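Local coordinates for protein RsfP (Uncultured bacterium, PDB 4GLJ) that probably cleaves methylthioadenosine with phosphate, as a methylthioadenosine phosphorylase of the phosphorylase superfamily, and binds the dye rhodamine B, at residues I150-I160 / V252-E263. Sequence-based numbering, arbitrary orientation.
Sequences ILIRAYDNADI and VIKQAVALIASE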
loop_
_atom_site.group_PDB
_atom_site.type_symbol
_atom_site.label_atom_id
_atom_site.label_comp_id
_atom_site.label_asym_id
_atom_site.label_seq_id
_atom_site.Cartn_x
_atom_site.Cartn_y
_atom_site.Cartn_z
ATOM N N ILE A 150 16.855 27.618 3.159
ATOM C CA ILE A 150 18.026 27.663 4.079
ATOM C C ILE A 150 19.022 26.540 3.725
ATOM O O ILE A 150 20.241 26.788 3.675
ATOM C CB ILE A 150 17.605 27.603 5.560
ATOM C CG1 ILE A 150 17.170 29.013 5.995
ATOM C CG2 ILE A 150 18.743 27.107 6.453
ATOM C CD1 ILE A 150 16.514 29.125 7.331
ATOM N N LEU A 151 18.513 25.316 3.447
ATOM C CA LEU A 151 19.413 24.252 3.104
ATOM C C LEU A 151 20.263 24.509 1.870
ATOM O O LEU A 151 21.430 24.107 1.858
ATOM C CB LEU A 151 18.722 22.869 3.018
ATOM C CG LEU A 151 18.161 22.420 4.379
ATOM C CD1 LEU A 151 17.175 21.243 4.138
ATOM C CD2 LEU A 151 19.290 21.976 5.309
ATOM N N ILE A 152 19.668 25.092 0.830
ATOM C CA ILE A 152 20.332 25.464 -0.369
ATOM C C ILE A 152 21.447 26.464 -0.057
ATOM O O ILE A 152 22.549 26.308 -0.563
ATOM C CB ILE A 152 19.322 26.087 -1.406
ATOM C CG1 ILE A 152 18.336 25.021 -1.926
ATOM C CG2 ILE A 152 20.066 26.662 -2.567
ATOM C CD1 ILE A 152 17.045 25.625 -2.536
ATOM N N ARG A 153 21.158 27.497 0.737
ATOM C CA ARG A 153 22.198 28.528 0.993
ATOM C C ARG A 153 23.255 27.920 1.956
ATOM O O ARG A 153 24.433 28.238 1.839
ATOM C CB ARG A 153 21.573 29.787 1.556
ATOM C CG ARG A 153 20.741 30.505 0.512
ATOM C CD ARG A 153 20.187 31.809 1.022
ATOM N NE ARG A 153 19.030 31.575 1.872
ATOM C CZ ARG A 153 18.964 31.936 3.148
ATOM N NH1 ARG A 153 19.987 32.561 3.723
ATOM N NH2 ARG A 153 17.852 31.687 3.826
ATOM N N ALA A 154 22.803 27.040 2.857
ATOM C CA ALA A 154 23.716 26.337 3.824
ATOM C C ALA A 154 24.737 25.502 3.017
ATOM O O ALA A 154 25.950 25.473 3.340
ATOM C CB ALA A 154 22.940 25.419 4.781
ATOM N N TYR A 155 24.250 24.827 1.965
ATOM C CA TYR A 155 25.116 23.973 1.126
ATOM C C TYR A 155 26.175 24.855 0.508
ATOM O O TYR A 155 27.369 24.482 0.444
ATOM C CB TYR A 155 24.338 23.326 -0.074
ATOM C CG TYR A 155 25.236 22.451 -0.960
ATOM C CD1 TYR A 155 25.406 21.066 -0.678
ATOM C CD2 TYR A 155 25.871 22.970 -2.117
ATOM C CE1 TYR A 155 26.217 20.262 -1.493
ATOM C CE2 TYR A 155 26.676 22.170 -2.909
ATOM C CZ TYR A 155 26.842 20.819 -2.615
ATOM O OH TYR A 155 27.655 20.015 -3.441
ATOM N N ASP A 156 25.747 26.009 -0.024
ATOM C CA ASP A 156 26.699 26.860 -0.693
ATOM C C ASP A 156 27.684 27.393 0.315
ATOM O O ASP A 156 28.850 27.552 -0.008
ATOM C CB ASP A 156 26.020 28.043 -1.401
ATOM C CG ASP A 156 25.241 27.625 -2.642
ATOM O OD1 ASP A 156 25.644 26.665 -3.352
ATOM O OD2 ASP A 156 24.217 28.287 -2.953
ATOM N N ASN A 157 27.200 27.707 1.509
ATOM C CA ASN A 157 28.043 28.268 2.602
ATOM C C ASN A 157 29.075 27.257 3.133
ATOM O O ASN A 157 30.112 27.620 3.670
ATOM C CB ASN A 157 27.179 28.781 3.764
ATOM C CG ASN A 157 26.492 30.101 3.452
ATOM O OD1 ASN A 157 26.683 30.678 2.394
ATOM N ND2 ASN A 157 25.692 30.578 4.375
ATOM N N ALA A 158 28.813 25.992 2.936
ATOM C CA ALA A 158 29.660 24.931 3.468
ATOM C C ALA A 158 30.858 24.688 2.550
ATOM O O ALA A 158 31.802 23.990 2.923
ATOM C CB ALA A 158 28.821 23.677 3.592
ATOM N N ASP A 159 30.796 25.221 1.326
ATOM C CA ASP A 159 31.877 25.031 0.329
ATOM C C ASP A 159 32.336 23.556 0.151
ATOM O O ASP A 159 33.531 23.227 0.317
ATOM C CB ASP A 159 33.076 25.953 0.643
ATOM C CG ASP A 159 34.027 26.132 -0.558
ATOM O OD1 ASP A 159 33.733 25.700 -1.701
ATOM O OD2 ASP A 159 35.093 26.729 -0.358
ATOM N N ILE A 160 31.392 22.688 -0.199
ATOM C CA ILE A 160 31.631 21.249 -0.367
ATOM C C ILE A 160 32.477 21.012 -1.630
ATOM O O ILE A 160 32.249 21.644 -2.653
ATOM C CB ILE A 160 30.297 20.493 -0.403
ATOM C CG1 ILE A 160 29.474 20.790 0.879
ATOM C CG2 ILE A 160 30.518 18.979 -0.606
ATOM C CD1 ILE A 160 30.088 20.292 2.174
ATOM N N VAL A 252 27.186 20.888 6.036
ATOM C CA VAL A 252 25.980 21.544 5.612
ATOM C C VAL A 252 25.060 21.857 6.790
ATOM O O VAL A 252 24.534 22.973 6.871
ATOM C CB VAL A 252 25.231 20.734 4.502
ATOM C CG1 VAL A 252 23.963 21.504 4.095
ATOM C CG2 VAL A 252 26.177 20.488 3.283
ATOM N N ILE A 253 24.836 20.869 7.661
ATOM C CA ILE A 253 24.060 21.021 8.896
ATOM C C ILE A 253 24.632 22.173 9.750
ATOM O O ILE A 253 23.864 23.013 10.267
ATOM C CB ILE A 253 24.100 19.669 9.695
ATOM C CG1 ILE A 253 23.173 18.611 9.054
ATOM C CG2 ILE A 253 23.791 19.805 11.175
ATOM C CD1 ILE A 253 23.600 17.211 9.539
ATOM N N LYS A 254 25.954 22.195 9.943
ATOM C CA LYS A 254 26.573 23.332 10.703
ATOM C C LYS A 254 26.085 24.689 10.166
ATOM O O LYS A 254 25.562 25.517 10.904
ATOM C CB LYS A 254 28.117 23.230 10.732
ATOM C CG LYS A 254 28.551 22.385 11.895
ATOM C CD LYS A 254 30.065 22.144 12.040
ATOM C CE LYS A 254 30.460 20.890 11.269
ATOM N NZ LYS A 254 31.666 20.250 11.856
ATOM N N GLN A 255 26.192 24.869 8.860
ATOM C CA GLN A 255 25.740 26.091 8.197
ATOM C C GLN A 255 24.242 26.334 8.297
ATOM O O GLN A 255 23.816 27.477 8.510
ATOM C CB GLN A 255 26.178 26.094 6.734
ATOM C CG GLN A 255 27.694 26.119 6.484
ATOM C CD GLN A 255 28.429 27.273 7.160
ATOM O OE1 GLN A 255 27.914 28.366 7.338
ATOM N NE2 GLN A 255 29.629 26.994 7.581
ATOM N N ALA A 256 23.431 25.257 8.192
ATOM C CA ALA A 256 21.992 25.361 8.232
ATOM C C ALA A 256 21.476 25.710 9.624
ATOM O O ALA A 256 20.594 26.553 9.745
ATOM C CB ALA A 256 21.324 24.031 7.748
ATOM N N VAL A 257 22.069 25.118 10.663
ATOM C CA VAL A 257 21.670 25.444 12.004
ATOM C C VAL A 257 21.913 26.975 12.249
ATOM O O VAL A 257 21.043 27.709 12.764
ATOM C CB VAL A 257 22.435 24.592 13.045
ATOM C CG1 VAL A 257 22.204 25.139 14.439
ATOM C CG2 VAL A 257 22.041 23.098 12.985
ATOM N N ALA A 258 23.054 27.454 11.772
ATOM C CA ALA A 258 23.370 28.876 11.920
ATOM C C ALA A 258 22.280 29.751 11.280
ATOM O O ALA A 258 21.797 30.686 11.908
ATOM C CB ALA A 258 24.765 29.206 11.381
ATOM N N LEU A 259 21.875 29.427 10.065
ATOM C CA LEU A 259 20.894 30.224 9.368
ATOM C C LEU A 259 19.511 30.164 10.001
ATOM O O LEU A 259 18.793 31.175 10.017
ATOM C CB LEU A 259 20.818 29.777 7.910
ATOM C CG LEU A 259 22.095 30.143 7.148
ATOM C CD1 LEU A 259 22.208 29.427 5.802
ATOM C CD2 LEU A 259 22.234 31.649 6.960
ATOM N N ILE A 260 19.115 28.967 10.475
ATOM C CA ILE A 260 17.816 28.840 11.066
ATOM C C ILE A 260 17.812 29.667 12.353
ATOM O O ILE A 260 16.826 30.352 12.642
ATOM C CB ILE A 260 17.501 27.372 11.396
ATOM C CG1 ILE A 260 17.388 26.540 10.070
ATOM C CG2 ILE A 260 16.289 27.274 12.294
ATOM C CD1 ILE A 260 17.270 25.048 10.385
ATOM N N ALA A 261 18.893 29.570 13.129
ATOM C CA ALA A 261 18.948 30.270 14.397
ATOM C C ALA A 261 18.854 31.775 14.178
ATOM O O ALA A 261 18.192 32.472 14.959
ATOM C CB ALA A 261 20.215 29.926 15.189
ATOM N N SER A 262 19.485 32.292 13.131
ATOM C CA SER A 262 19.520 33.777 13.009
ATOM C C SER A 262 18.258 34.271 12.290
ATOM O O SER A 262 17.780 35.374 12.570
ATOM C CB SER A 262 20.785 34.297 12.319
ATOM O OG SER A 262 20.971 33.643 11.072
ATOM N N GLU A 263 17.696 33.443 11.413
ATOM C CA GLU A 263 16.632 33.914 10.527
ATOM C C GLU A 263 15.264 33.565 11.070
ATOM O O GLU A 263 14.326 34.323 10.876
ATOM C CB GLU A 263 16.839 33.460 9.066
ATOM C CG GLU A 263 18.088 34.083 8.390
ATOM C CD GLU A 263 18.417 33.436 7.034
ATOM O OE1 GLU A 263 17.604 32.629 6.532
ATOM O OE2 GLU A 263 19.471 33.741 6.425
HETATM O O HOH W 1 25.538 29.282 7.144
#
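Ala154 and Ala256 meet where the two helices run closest, and the small methyls are consistent with the short spacing: the axes approach to 7.8 Å, crossing at 127° between their N-to-C directions. Ala154 CB lies 3.4 Å from Ala256 N, a knob in the hole formed by Val252, Gln255, Ala256 and Leu259. The packing is reciprocal, since Leu259 is itself a knob among Ile150, Arg153, Ala154 and Asn157. Ile150 and Leu259 lie alongside each other, pointing opposite ways, with Ile150 CG2 3.7 Å from Leu259 CB. Because CG1 of Ile150 stands anti to the carbonyl carbon (chi1 -81°), its CD1 reaches Ile260 CG1 at 3.9 Å. At the other end, Val252 CG2 is touched by Tyr155 CD1, Ala158 CB and Ile160 CD1, at 4.1 to 4.2 Å.

The other flank, with Asn157 and Glu263 exposed to solvent, is polar, held by discrete bonds and a water instead of interlocked side chains. Arg153, bent at chi3, presents its guanidinium end-on to Glu263. NH2 donates to Glu263 OE1 at 2.9 Å and NH1 to Glu263 OE2 at 3.0 Å, both oxygens using syn lone pairs; the two bonds make the salt bridge two-pronged, and the 14° between planes makes it nearly coplanar. Asp149 pairs with Arg153 NE, so carboxylates on two sides probably fix the guanidinium's rotation. A methionine in place of Arg153 would probably leave the Glu263 carboxylate without its charged mate and free to turn. Farther along, one water accepts from Asn157 ND2 and donates to both Gln255 O and Gln255 OE1.

The contact joins helix 145-157 to the C-terminal part of helix 237-263. Both lean on the central mixed sheet: Leu151, Tyr155 and Val252 rest on strand 111-119, while Val257 reaches strand 57-63.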